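Local coordinates for uncharacterized protein (Bacteroides ovatus, PDB 4FS7), which is of unknown function but, as an extracellular leucine-rich repeat protein of the BspA type, probably binds other proteins, at residues K197-Y202 and Y220-F225; T242-S247 and L265-S270; E174-G179 and D201-E206; I208-M213 and S228-K233. All coordinates share one frame; numbering follows the deposited sequence.

Contact 1. Residues K197-Y202 and Y220-F225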
loop_
_atom_site.group_PDB
_atom_site.type_symbol
_atom_site.label_atom_id
_atom_site.label_comp_id
_atom_site.label_asym_id
_atom_site.label_seq_id
_atom_site.Cartn_x
_atom_site.Cartn_y
_atom_site.Cartn_z
ATOM N N LYS A 197 1.803 4.845 14.152
ATOM C CA LYS A 197 0.367 4.994 14.465
ATOM C C LYS A 197 -0.553 4.627 13.311
ATOM O O LYS A 197 -1.586 3.992 13.489
ATOM C CB LYS A 197 0.056 6.440 14.843
ATOM C CG LYS A 197 0.866 6.986 16.064
ATOM C CD LYS A 197 0.470 6.298 17.402
ATOM C CE LYS A 197 1.388 6.619 18.568
ATOM N NZ LYS A 197 1.211 8.012 19.052
ATOM N N ILE A 198 -0.153 5.050 12.112
ATOM C CA ILE A 198 -1.021 5.020 10.915
ATOM C C ILE A 198 -0.269 4.553 9.688
ATOM O O ILE A 198 0.819 5.073 9.417
ATOM C CB ILE A 198 -1.577 6.476 10.663
ATOM C CG1 ILE A 198 -2.467 6.930 11.810
ATOM C CG2 ILE A 198 -2.272 6.568 9.293
ATOM C CD1 ILE A 198 -2.778 8.427 11.775
ATOM N N ILE A 199 -0.859 3.628 8.942
ATOM C CA ILE A 199 -0.414 3.266 7.587
ATOM C C ILE A 199 -1.543 3.696 6.665
ATOM O O ILE A 199 -2.673 3.192 6.775
ATOM C CB ILE A 199 -0.101 1.764 7.445
ATOM C CG1 ILE A 199 1.091 1.391 8.324
ATOM C CG2 ILE A 199 0.106 1.394 5.990
ATOM C CD1 ILE A 199 1.379 -0.110 8.427
ATOM N N ARG A 200 -1.256 4.630 5.764
ATOM C CA ARG A 200 -2.260 5.178 4.869
ATOM C C ARG A 200 -2.540 4.290 3.671
ATOM O O ARG A 200 -1.916 3.250 3.467
ATOM C CB ARG A 200 -1.866 6.603 4.460
ATOM C CG ARG A 200 -1.947 7.589 5.620
ATOM C CD ARG A 200 -1.842 9.026 5.136
ATOM N NE ARG A 200 -2.005 10.010 6.203
ATOM C CZ ARG A 200 -1.512 11.262 6.166
ATOM N NH1 ARG A 200 -0.777 11.659 5.123
ATOM N NH2 ARG A 200 -1.699 12.102 7.198
ATOM N N ASP A 201 -3.489 4.735 2.859
ATOM C CA ASP A 201 -3.992 3.934 1.738
ATOM C C ASP A 201 -2.889 3.487 0.814
ATOM O O ASP A 201 -1.975 4.266 0.520
ATOM C CB ASP A 201 -5.013 4.739 0.903
ATOM C CG ASP A 201 -6.228 5.243 1.647
ATOM O OD1 ASP A 201 -6.506 4.843 2.754
ATOM O OD2 ASP A 201 -6.966 6.072 1.049
ATOM N N TYR A 202 -2.960 2.265 0.273
ATOM C CA TYR A 202 -2.081 1.744 -0.741
ATOM C C TYR A 202 -0.629 1.644 -0.313
ATOM O O TYR A 202 0.189 1.356 -1.172
ATOM C CB TYR A 202 -2.182 2.594 -2.022
ATOM C CG TYR A 202 -3.550 2.563 -2.641
ATOM C CD1 TYR A 202 -3.972 1.499 -3.430
ATOM C CD2 TYR A 202 -4.408 3.585 -2.423
ATOM C CE1 TYR A 202 -5.257 1.497 -3.998
ATOM C CE2 TYR A 202 -5.716 3.584 -2.967
ATOM C CZ TYR A 202 -6.121 2.522 -3.730
ATOM O OH TYR A 202 -7.389 2.530 -4.275
ATOM N N TYR A 220 -2.653 1.670 14.991
ATOM C CA TYR A 220 -4.098 1.476 15.175
ATOM C C TYR A 220 -4.919 1.544 13.910
ATOM O O TYR A 220 -6.107 1.240 13.947
ATOM C CB TYR A 220 -4.646 2.435 16.237
ATOM C CG TYR A 220 -4.588 3.873 15.870
ATOM C CD1 TYR A 220 -5.510 4.428 15.012
ATOM C CD2 TYR A 220 -3.580 4.699 16.387
ATOM C CE1 TYR A 220 -5.447 5.791 14.684
ATOM C CE2 TYR A 220 -3.502 6.039 16.053
ATOM C CZ TYR A 220 -4.439 6.571 15.188
ATOM O OH TYR A 220 -4.420 7.904 14.848
ATOM N N TYR A 221 -4.302 1.943 12.791
ATOM C CA TYR A 221 -5.014 2.178 11.546
ATOM C C TYR A 221 -4.299 1.648 10.350
ATOM O O TYR A 221 -3.128 1.951 10.148
ATOM C CB TYR A 221 -5.264 3.688 11.376
ATOM C CG TYR A 221 -6.011 4.068 10.107
ATOM C CD1 TYR A 221 -5.359 4.270 8.890
ATOM C CD2 TYR A 221 -7.372 4.166 10.115
ATOM C CE1 TYR A 221 -6.055 4.616 7.750
ATOM C CE2 TYR A 221 -8.084 4.467 8.960
ATOM C CZ TYR A 221 -7.419 4.681 7.771
ATOM O OH TYR A 221 -8.124 5.008 6.609
ATOM N N LEU A 222 -5.018 0.911 9.514
ATOM C CA LEU A 222 -4.542 0.513 8.160
ATOM C C LEU A 222 -5.532 1.013 7.129
ATOM O O LEU A 222 -6.709 0.694 7.191
ATOM C CB LEU A 222 -4.439 -1.011 7.926
ATOM C CG LEU A 222 -3.590 -1.827 8.870
ATOM C CD1 LEU A 222 -3.637 -3.332 8.546
ATOM C CD2 LEU A 222 -2.166 -1.363 8.945
ATOM N N GLY A 223 -5.044 1.782 6.154
ATOM C CA GLY A 223 -5.873 2.409 5.150
ATOM C C GLY A 223 -6.305 1.474 4.021
ATOM O O GLY A 223 -5.947 0.278 3.945
ATOM N N ASP A 224 -7.090 2.037 3.128
ATOM C CA ASP A 224 -7.661 1.301 2.036
ATOM C C ASP A 224 -6.572 0.655 1.177
ATOM O O ASP A 224 -5.591 1.318 0.835
ATOM C CB ASP A 224 -8.509 2.207 1.109
ATOM C CG ASP A 224 -9.734 2.834 1.757
ATOM O OD1 ASP A 224 -10.047 2.541 2.913
ATOM O OD2 ASP A 224 -10.378 3.635 1.044
ATOM N N PHE A 225 -6.696 -0.630 0.858
ATOM C CA PHE A 225 -5.752 -1.351 0.041
ATOM C C PHE A 225 -4.317 -1.352 0.601
ATOM O O PHE A 225 -3.374 -1.643 -0.106
ATOM C CB PHE A 225 -5.716 -0.833 -1.420
ATOM C CG PHE A 225 -6.970 -1.085 -2.195
ATOM C CD1 PHE A 225 -7.121 -2.269 -2.934
ATOM C CD2 PHE A 225 -7.965 -0.147 -2.256
ATOM C CE1 PHE A 225 -8.261 -2.497 -3.675
ATOM C CE2 PHE A 225 -9.120 -0.404 -3.009
ATOM C CZ PHE A 225 -9.236 -1.551 -3.707
HETATM O O HOH W 1 -9.158 5.188 -0.917
#
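Ile-199 lies beside Leu-222 on the buried face of two parallel strands, the tight part of the contact. CD1 of Ile-199 meets CD2 of Leu-222 at 3.8 Å, the two side chains pointing the same way. The backbones pair in register. Ile-199 N gives a nearly straight bond to Tyr-221 O, and Ile-199 O takes Gly-223 N at 2.8 Å. A side chain on Gly-223 would run into OD1 of Asp-201.

The other face carries Ile-198 and Tyr-221 and is more open to solvent. CG2 of Ile-198 touches CD1 of the Tyr-221 ring at 3.9 Å. The Tyr-220 ring lays one face over Lys-197 O.

Past the strands, Asp-201 has CG anti to its carbonyl carbon (chi1 -59°), which sets OD1 2.9 Å from Asp-224 N, reached from above the carboxylate plane. The Asp-201 and Asp-224 carboxylates stack, planes 3° apart, like-charged OD2 atoms 4.2 Å apart. A water donating to both probably eases the repulsion. Putting alanine at Asp-201 would probably leave Asp-224 N without this acceptor and the water with one mate fewer. The Tyr-202 and Phe-225 rings, centroids 5.1 Å apart, are nearly parallel (6°) but so offset they barely overlap.

Strand 198-199 is flanked by 175-176 and strand 221-222 by 243-244, in one parallel sheet of the repeat solenoid. Asp-224 OD1 turns to Lys-246 N in the next coil.

Contact 2. Residues T242-S247 and L265-S270; sequences TELGKS and LRIGGS. With EDO (1,2-ethanediol), chain C.
Leu-244 N bonds to Arg-266 O at 2.8 Å, almost straight on. Thr-242 O takes Arg-266 N at 3.2 Å, with the donor above the carbonyl plane. Leu-244 O takes Gly-268 N, and Ser-247 N reaches Gly-269 O at 2.9 Å.

On one face, both Glu-243 and Arg-266 set CG opposite the backbone N (chi1 -176° and 175°), which with extended chains beyond carries them out side by side. OE2 of Glu-243 sits over a face of the guanidinium, 3.8 Å from NE of Arg-266. This salt bridge is long, and no N-H points at the oxygen. A glutamine in place of Glu-243 would probably leave the arginine without its nearby opposite charge.

Neighbouring coils of a leucine-rich repeat solenoid meet here through parallel strands, and the leucines turn inward. CD1 of Leu-244 meets CD2 of Leu-265 at 3.9 Å, the side chains crossing at about a right angle. A side chain on Gly-268 would collide with Gly-245 O.

Further out, Leu-265 and Ile-267 rest on Ile-260. Leu-244 packs on Leu-222 of the preceding strand. A 1,2-ethanediol, probably from the crystallisation liquor, accepts Ile-267 N at O2 (3.0 Å) and also bonds to Ser-285 and Ile-287.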
loop_
_atom_site.group_PDB
_atom_site.type_symbol
_atom_site.label_atom_id
_atom_site.label_comp_id
_atom_site.label_asym_id
_atom_site.label_seq_id
_atom_site.Cartn_x
_atom_site.Cartn_y
_atom_site.Cartn_z
ATOM N N THR A 242 -7.819 -0.126 15.900
ATOM C CA THR A 242 -9.144 0.444 16.042
ATOM C C THR A 242 -9.889 0.660 14.723
ATOM O O THR A 242 -11.129 0.700 14.743
ATOM C CB THR A 242 -9.108 1.700 16.854
ATOM O OG1 THR A 242 -8.292 2.649 16.177
ATOM C CG2 THR A 242 -8.580 1.425 18.295
ATOM N N GLU A 243 -9.182 0.780 13.599
ATOM C CA GLU A 243 -9.840 0.874 12.321
ATOM C C GLU A 243 -9.013 0.273 11.199
ATOM O O GLU A 243 -7.825 0.547 11.079
ATOM C CB GLU A 243 -10.176 2.317 11.968
ATOM C CG GLU A 243 -10.956 2.418 10.666
ATOM C CD GLU A 243 -11.438 3.803 10.284
ATOM O OE1 GLU A 243 -11.148 4.780 10.996
ATOM O OE2 GLU A 243 -12.109 3.919 9.239
ATOM N N LEU A 244 -9.703 -0.531 10.390
ATOM C CA LEU A 244 -9.227 -1.003 9.095
ATOM C C LEU A 244 -10.113 -0.365 8.039
ATOM O O LEU A 244 -11.333 -0.314 8.219
ATOM C CB LEU A 244 -9.319 -2.536 8.967
ATOM C CG LEU A 244 -8.650 -3.344 10.067
ATOM C CD1 LEU A 244 -8.881 -4.813 9.851
ATOM C CD2 LEU A 244 -7.167 -3.029 10.169
ATOM N N GLY A 245 -9.487 0.144 6.977
ATOM C CA GLY A 245 -10.171 0.690 5.826
ATOM C C GLY A 245 -10.840 -0.365 4.962
ATOM O O GLY A 245 -11.143 -1.455 5.426
ATOM N N LYS A 246 -11.063 -0.012 3.699
ATOM C CA LYS A 246 -11.660 -0.928 2.728
ATOM C C LYS A 246 -10.581 -1.746 2.028
ATOM O O LYS A 246 -9.491 -1.236 1.734
ATOM C CB LYS A 246 -12.407 -0.118 1.683
ATOM C CG LYS A 246 -13.521 0.718 2.211
ATOM C CD LYS A 246 -13.974 1.803 1.197
ATOM C CE LYS A 246 -15.021 2.712 1.785
ATOM N NZ LYS A 246 -15.248 3.868 0.880
ATOM N N SER A 247 -10.876 -2.999 1.689
ATOM C CA SER A 247 -10.054 -3.701 0.724
ATOM C C SER A 247 -8.585 -3.827 1.180
ATOM O O SER A 247 -7.696 -3.934 0.355
ATOM C CB SER A 247 -10.118 -3.029 -0.657
ATOM O OG SER A 247 -11.480 -2.863 -1.068
ATOM N N LEU A 265 -13.629 -3.512 16.715
ATOM C CA LEU A 265 -12.875 -3.003 15.547
ATOM C C LEU A 265 -13.778 -2.499 14.430
ATOM O O LEU A 265 -14.708 -3.212 14.047
ATOM C CB LEU A 265 -11.967 -4.111 15.067
ATOM C CG LEU A 265 -11.110 -3.842 13.830
ATOM C CD1 LEU A 265 -10.151 -2.662 14.038
ATOM C CD2 LEU A 265 -10.390 -5.094 13.436
ATOM N N ARG A 266 -13.529 -1.255 13.957
ATOM C CA ARG A 266 -14.185 -0.704 12.756
ATOM C C ARG A 266 -13.490 -1.213 11.491
ATOM O O ARG A 266 -12.266 -1.166 11.393
ATOM C CB ARG A 266 -14.123 0.820 12.765
ATOM C CG ARG A 266 -14.661 1.453 11.511
ATOM C CD ARG A 266 -14.961 2.936 11.657
ATOM N NE ARG A 266 -15.655 3.402 10.460
ATOM C CZ ARG A 266 -16.168 4.613 10.289
ATOM N NH1 ARG A 266 -16.071 5.534 11.235
ATOM N NH2 ARG A 266 -16.769 4.905 9.142
ATOM N N ILE A 267 -14.270 -1.687 10.513
ATOM C CA ILE A 267 -13.732 -2.378 9.342
ATOM C C ILE A 267 -14.538 -1.962 8.109
ATOM O O ILE A 267 -15.765 -2.017 8.129
ATOM C CB ILE A 267 -13.808 -3.930 9.497
ATOM C CG1 ILE A 267 -13.151 -4.399 10.802
ATOM C CG2 ILE A 267 -13.189 -4.647 8.323
ATOM C CD1 ILE A 267 -13.290 -5.902 11.063
ATOM N N GLY A 268 -13.851 -1.581 7.044
ATOM C CA GLY A 268 -14.503 -1.322 5.778
ATOM C C GLY A 268 -14.846 -2.599 5.018
ATOM O O GLY A 268 -14.540 -3.709 5.449
ATOM N N GLY A 269 -15.497 -2.424 3.878
ATOM C CA GLY A 269 -15.878 -3.518 3.031
ATOM C C GLY A 269 -14.731 -4.162 2.284
ATOM O O GLY A 269 -13.635 -3.619 2.175
ATOM N N SER A 270 -15.014 -5.339 1.736
ATOM C CA SER A 270 -14.136 -6.017 0.776
ATOM C C SER A 270 -12.742 -6.349 1.303
ATOM O O SER A 270 -11.803 -6.452 0.528
ATOM C CB SER A 270 -14.016 -5.180 -0.491
ATOM O OG SER A 270 -15.295 -4.999 -1.116
HETATM C C1 EDO C . -17.274 -4.088 11.580
HETATM O O1 EDO C . -18.069 -4.434 12.783
HETATM C C2 EDO C . -17.823 -2.897 10.749
HETATM O O2 EDO C . -17.199 -1.651 11.156
#

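Contact 3. Residues E174-G179 and D201-E206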
loop_
_atom_site.group_PDB
_atom_site.type_symbol
_atom_site.label_atom_id
_atom_site.label_comp_id
_atom_site.label_asym_id
_atom_site.label_seq_id
_atom_site.Cartn_x
_atom_site.Cartn_y
_atom_site.Cartn_z
ATOM N N GLU A 174 5.564 8.410 12.593
ATOM C CA GLU A 174 4.290 7.905 13.106
ATOM C C GLU A 174 3.246 7.623 12.035
ATOM O O GLU A 174 2.283 6.944 12.333
ATOM C CB GLU A 174 3.757 8.805 14.181
ATOM C CG GLU A 174 4.666 8.789 15.435
ATOM C CD GLU A 174 4.132 9.483 16.671
ATOM O OE1 GLU A 174 3.047 10.076 16.644
ATOM O OE2 GLU A 174 4.884 9.457 17.696
ATOM N N THR A 175 3.424 8.163 10.841
ATOM C CA THR A 175 2.481 7.961 9.743
ATOM C C THR A 175 3.241 7.610 8.459
ATOM O O THR A 175 4.207 8.292 8.108
ATOM C CB THR A 175 1.672 9.241 9.463
ATOM O OG1 THR A 175 1.001 9.664 10.653
ATOM C CG2 THR A 175 0.691 9.059 8.328
ATOM N N LEU A 176 2.840 6.534 7.791
ATOM C CA LEU A 176 3.336 6.193 6.464
ATOM C C LEU A 176 2.335 6.679 5.425
ATOM O O LEU A 176 1.153 6.323 5.475
ATOM C CB LEU A 176 3.642 4.697 6.273
ATOM C CG LEU A 176 4.608 4.047 7.257
ATOM C CD1 LEU A 176 4.945 2.622 6.874
ATOM C CD2 LEU A 176 5.842 4.923 7.454
ATOM N N HIS A 177 2.801 7.528 4.525
ATOM C CA HIS A 177 1.947 8.179 3.547
ATOM C C HIS A 177 1.426 7.255 2.460
ATOM O O HIS A 177 1.938 6.155 2.237
ATOM C CB HIS A 177 2.674 9.395 2.945
ATOM C CG HIS A 177 2.682 10.585 3.854
ATOM N ND1 HIS A 177 2.636 11.875 3.370
ATOM C CD2 HIS A 177 2.808 10.691 5.205
ATOM C CE1 HIS A 177 2.690 12.724 4.394
ATOM N NE2 HIS A 177 2.798 12.036 5.518
ATOM N N ASN A 178 0.397 7.743 1.797
ATOM C CA ASN A 178 -0.281 6.971 0.766
ATOM C C ASN A 178 0.711 6.420 -0.289
ATOM O O ASN A 178 1.559 7.138 -0.817
ATOM C CB ASN A 178 -1.376 7.878 0.170
ATOM C CG ASN A 178 -2.119 7.263 -0.993
ATOM O OD1 ASN A 178 -1.529 6.692 -1.890
ATOM N ND2 ASN A 178 -3.428 7.369 -0.967
ATOM N N GLY A 179 0.615 5.118 -0.554
ATOM C CA GLY A 179 1.349 4.513 -1.643
ATOM C C GLY A 179 2.850 4.545 -1.492
ATOM O O GLY A 179 3.542 4.284 -2.476
ATOM N N ASP A 201 -3.489 4.735 2.859
ATOM C CA ASP A 201 -3.992 3.934 1.738
ATOM C C ASP A 201 -2.889 3.487 0.814
ATOM O O ASP A 201 -1.975 4.266 0.520
ATOM C CB ASP A 201 -5.013 4.739 0.903
ATOM C CG ASP A 201 -6.228 5.243 1.647
ATOM O OD1 ASP A 201 -6.506 4.843 2.754
ATOM O OD2 ASP A 201 -6.966 6.072 1.049
ATOM N N TYR A 202 -2.960 2.265 0.273
ATOM C CA TYR A 202 -2.081 1.744 -0.741
ATOM C C TYR A 202 -0.629 1.644 -0.313
ATOM O O TYR A 202 0.189 1.356 -1.172
ATOM C CB TYR A 202 -2.182 2.594 -2.022
ATOM C CG TYR A 202 -3.550 2.563 -2.641
ATOM C CD1 TYR A 202 -3.972 1.499 -3.430
ATOM C CD2 TYR A 202 -4.408 3.585 -2.423
ATOM C CE1 TYR A 202 -5.257 1.497 -3.998
ATOM C CE2 TYR A 202 -5.716 3.584 -2.967
ATOM C CZ TYR A 202 -6.121 2.522 -3.730
ATOM O OH TYR A 202 -7.389 2.530 -4.275
ATOM N N CYS A 203 -0.305 1.767 0.971
ATOM C CA CYS A 203 1.112 1.911 1.345
ATOM C C CYS A 203 2.002 0.785 0.809
ATOM O O CYS A 203 3.103 1.052 0.319
ATOM C CB CYS A 203 1.214 2.052 2.857
ATOM S SG CYS A 203 2.827 2.491 3.448
ATOM N N PHE A 204 1.532 -0.466 0.964
ATOM C CA PHE A 204 2.283 -1.638 0.553
ATOM C C PHE A 204 1.549 -2.396 -0.548
ATOM O O PHE A 204 1.868 -3.548 -0.819
ATOM C CB PHE A 204 2.602 -2.569 1.725
ATOM C CG PHE A 204 3.398 -1.920 2.799
ATOM C CD1 PHE A 204 4.792 -1.803 2.663
ATOM C CD2 PHE A 204 2.801 -1.403 3.924
ATOM C CE1 PHE A 204 5.553 -1.210 3.610
ATOM C CE2 PHE A 204 3.592 -0.803 4.908
ATOM C CZ PHE A 204 4.964 -0.751 4.747
ATOM N N ALA A 205 0.638 -1.729 -1.271
ATOM C CA ALA A 205 -0.063 -2.414 -2.355
ATOM C C ALA A 205 0.889 -2.932 -3.402
ATOM O O ALA A 205 1.781 -2.211 -3.810
ATOM C CB ALA A 205 -1.120 -1.503 -2.958
ATOM N N GLU A 206 0.711 -4.192 -3.810
ATOM C CA GLU A 206 1.521 -4.809 -4.848
ATOM C C GLU A 206 2.940 -5.116 -4.383
ATOM O O GLU A 206 3.770 -5.414 -5.209
ATOM C CB GLU A 206 1.498 -4.001 -6.163
ATOM C CG GLU A 206 0.103 -3.865 -6.773
ATOM C CD GLU A 206 0.096 -3.262 -8.185
ATOM O OE1 GLU A 206 1.141 -2.752 -8.682
ATOM O OE2 GLU A 206 -0.990 -3.291 -8.814
#
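Gly-179 N donates to Asp-201 O at 2.9 Å, the one hydrogen bond between these segments. The donor lies in the carbonyl plane, with an N-H...O angle of 142°.

Two CH...O contacts support it. Asn-178 CA approaches the same Asp-201 O at 3.2 Å. Gly-179 CA points its hydrogen almost straight at Tyr-202 O, 3.4 Å away. Tyr-202 O also takes Ala-205 N, closing a type I turn from Tyr-202 to Ala-205.

Among the polar side chains, Asn-178 carries the contact. Its CG is swung opposite the backbone N (chi1 176°), which lays the amide alongside Tyr-202 and across Asp-201. ND2 meets CB of Asp-201 at 3.6 Å and lies at the edge of the Tyr-202 ring. The amide and ring planes are 33° apart.

The apolar part is buried. SG of Cys-203 rests against CB of Leu-176 at 3.7 Å. The same sulfur sits over one face of the Phe-204 ring, offset toward its rim. CD1 of Leu-176 reaches CZ of that ring at 4.0 Å.

The contact joins the turn after strand 198-199 to the end of strand 175-176, in adjacent coils of the solenoid. Asp-201 O thus collects one N-H and one CA-H from the preceding coil. The chemistry implies a backbone join at the corner, with Leu-176, Cys-203 and Phe-204 packed together as its buried apolar side.

Contact 4. Residues I208-M213 and S228-K233. With EDO (1,2-ethanediol), chain B.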
loop_
_atom_site.group_PDB
_atom_site.type_symbol
_atom_site.label_atom_id
_atom_site.label_comp_id
_atom_site.label_asym_id
_atom_site.label_seq_id
_atom_site.Cartn_x
_atom_site.Cartn_y
_atom_site.Cartn_z
ATOM N N ILE A 208 4.314 -7.789 -3.571
ATOM C CA ILE A 208 3.853 -9.182 -3.704
ATOM C C ILE A 208 4.685 -10.183 -2.931
ATOM O O ILE A 208 4.251 -11.324 -2.695
ATOM C CB ILE A 208 3.719 -9.575 -5.173
ATOM C CG1 ILE A 208 5.042 -9.479 -5.935
ATOM C CG2 ILE A 208 2.600 -8.770 -5.857
ATOM C CD1 ILE A 208 4.999 -10.153 -7.314
ATOM N N LEU A 209 5.911 -9.815 -2.564
ATOM C CA LEU A 209 6.787 -10.705 -1.766
ATOM C C LEU A 209 6.790 -10.347 -0.288
ATOM O O LEU A 209 7.485 -10.998 0.503
ATOM C CB LEU A 209 8.244 -10.676 -2.259
ATOM C CG LEU A 209 8.432 -11.406 -3.584
ATOM C CD1 LEU A 209 9.894 -11.454 -3.956
ATOM C CD2 LEU A 209 7.850 -12.813 -3.668
ATOM N N LEU A 210 6.087 -9.310 0.125
ATOM C CA LEU A 210 6.180 -8.837 1.503
ATOM C C LEU A 210 5.498 -9.856 2.424
ATOM O O LEU A 210 4.301 -10.084 2.313
ATOM C CB LEU A 210 5.535 -7.448 1.637
ATOM C CG LEU A 210 5.504 -6.823 3.031
ATOM C CD1 LEU A 210 6.938 -6.550 3.545
ATOM C CD2 LEU A 210 4.658 -5.586 3.019
ATOM N N GLU A 211 6.315 -10.430 3.305
ATOM C CA GLU A 211 5.913 -11.493 4.225
ATOM C C GLU A 211 6.151 -11.142 5.687
ATOM O O GLU A 211 5.413 -11.596 6.567
ATOM C CB GLU A 211 6.690 -12.808 3.898
ATOM C CG GLU A 211 6.217 -13.599 2.652
ATOM C CD GLU A 211 7.190 -14.711 2.214
ATOM O OE1 GLU A 211 8.396 -14.641 2.556
ATOM O OE2 GLU A 211 6.757 -15.633 1.476
ATOM N N ASN A 212 7.229 -10.406 5.989
ATOM C CA ASN A 212 7.649 -10.188 7.380
ATOM C C ASN A 212 7.448 -8.733 7.753
ATOM O O ASN A 212 8.142 -7.838 7.250
ATOM C CB ASN A 212 9.121 -10.586 7.536
ATOM C CG ASN A 212 9.414 -11.984 6.993
ATOM O OD1 ASN A 212 8.846 -12.970 7.502
ATOM N ND2 ASN A 212 10.247 -12.100 5.966
HETATM N N MSE A 213 6.468 -8.500 8.602
HETATM C CA MSE A 213 6.122 -7.161 9.090
HETATM C C MSE A 213 5.332 -7.309 10.366
HETATM O O MSE A 213 4.204 -7.794 10.371
HETATM C CB MSE A 213 5.360 -6.362 8.056
HETATM C CG MSE A 213 5.315 -4.872 8.380
HETATM SE SE MSE A 213 4.303 -3.833 7.065
HETATM C CE MSE A 213 2.712 -4.930 7.123
ATOM N N SER A 228 -2.809 -4.733 0.109
ATOM C CA SER A 228 -3.364 -5.467 -1.028
ATOM C C SER A 228 -2.273 -6.063 -1.874
ATOM O O SER A 228 -1.221 -5.447 -2.115
ATOM C CB SER A 228 -4.207 -4.511 -1.847
ATOM O OG SER A 228 -4.638 -5.099 -3.048
ATOM N N LYS A 229 -2.498 -7.267 -2.377
ATOM C CA LYS A 229 -1.530 -7.945 -3.238
ATOM C C LYS A 229 -0.155 -7.994 -2.592
ATOM O O LYS A 229 0.863 -7.674 -3.217
ATOM C CB LYS A 229 -1.463 -7.287 -4.610
ATOM C CG LYS A 229 -2.693 -7.558 -5.435
ATOM C CD LYS A 229 -2.710 -8.983 -6.002
ATOM C CE LYS A 229 -3.947 -9.134 -6.775
ATOM N NZ LYS A 229 -4.394 -10.512 -6.878
ATOM N N THR A 230 -0.135 -8.334 -1.310
ATOM C CA THR A 230 1.088 -8.624 -0.606
ATOM C C THR A 230 1.276 -10.122 -0.422
ATOM O O THR A 230 0.418 -10.921 -0.816
ATOM C CB THR A 230 1.169 -7.868 0.727
ATOM O OG1 THR A 230 0.119 -8.322 1.596
ATOM C CG2 THR A 230 1.171 -6.332 0.523
ATOM N N GLY A 231 2.402 -10.507 0.178
ATOM C CA GLY A 231 2.776 -11.902 0.312
ATOM C C GLY A 231 2.435 -12.491 1.673
ATOM O O GLY A 231 2.905 -13.592 1.987
ATOM N N VAL A 232 1.643 -11.796 2.490
ATOM C CA VAL A 232 1.392 -12.259 3.845
ATOM C C VAL A 232 0.680 -13.611 3.856
ATOM O O VAL A 232 -0.183 -13.897 3.020
ATOM C CB VAL A 232 0.565 -11.205 4.635
ATOM C CG1 VAL A 232 1.448 -9.924 4.810
ATOM C CG2 VAL A 232 -0.769 -10.884 3.935
ATOM N N LYS A 233 1.048 -14.454 4.823
ATOM C CA LYS A 233 0.519 -15.835 4.902
ATOM C C LYS A 233 -0.514 -16.035 5.992
ATOM O O LYS A 233 -1.530 -16.683 5.765
ATOM C CB LYS A 233 1.679 -16.815 5.132
ATOM C CG LYS A 233 1.255 -18.302 5.161
ATOM C CD LYS A 233 2.450 -19.205 5.608
ATOM C CE LYS A 233 2.330 -20.648 5.116
ATOM N NZ LYS A 233 2.533 -20.760 3.617
HETATM C C1 EDO B . 6.177 -15.457 9.376
HETATM O O1 EDO B . 7.336 -16.059 8.828
HETATM C C2 EDO B . 5.977 -14.033 8.886
HETATM O O2 EDO B . 7.026 -13.212 9.435
HETATM O O HOH W 2 3.762 -13.893 6.118
HETATM O O HOH W 3 4.283 -15.207 0.213
#
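Leu-210 O is approached by three groups of the facing loop. Gly-231 N is 2.9 Å from Leu-210 O, but the N-H...O angle of 124° makes this bond weak. Val-232 N lies 3.2 Å from Leu-210 O at too poor an angle to bond. CG1 of Val-232 packs near the same oxygen.

Gly-231 passes close against Ile-208 to Leu-210, its CA 3.4 Å from Ile-208 O. A CB there would clash with that oxygen, so the bare backbone lets the two loops approach. CG2 of Ile-208 touches Lys-229 O at 3.3 Å. Thr-230 turns OG1 to Leu-227 O, within its own loop.

One water joins the backbones, donating to Glu-211 O and accepting Lys-233 N at 3.1 Å. A second lies 2.8 Å from both OE2 of Glu-211 and Gly-231 O. It has more acceptors near it than protons to give, so the two bonds need not both be made at once. The extended chain of Glu-211 carries the carboxylate out to this water.

At the margin, OD1 of Asn-212 accepts a bond from O2 of a 1,2-ethanediol, 2.7 Å away, while ND2 of Asn-212 bonds to Ser-189 OG. Lys-233 pairs with Glu-256.

The segments lie in the loops after strands 198-199 and 221-222, the second leading into strand 234-237. With one weak direct bond, one settled water bridge and a second undecided one, the join probably rests mainly on close backbone fit.

Overall arrangement
From the N terminus, contact 3 comes first: residues 174-179 meet 201-206, one coil on. Contact 1 begins inside the loop that contact 3 closes, and the two share Asp-201 and Tyr-202. It closes a loop back from 220-225 to 197-202. Contact 4 crosses contact 1, because 208-213 lies between its two segments while 228-233 lies beyond them. Contact 2 opens after these have closed, at 242-247, and reaches 265-270. Contacts 1, 2 and 3 all reach the parallel sheet from 175-176 to 266-267. In it, Leu-222 O to Gly-245 N links neighbouring strands 221-222 and 243-244. Contact 4 ties the connecting loops instead, and Glu-206 N to Ser-228 O links it to contact 3.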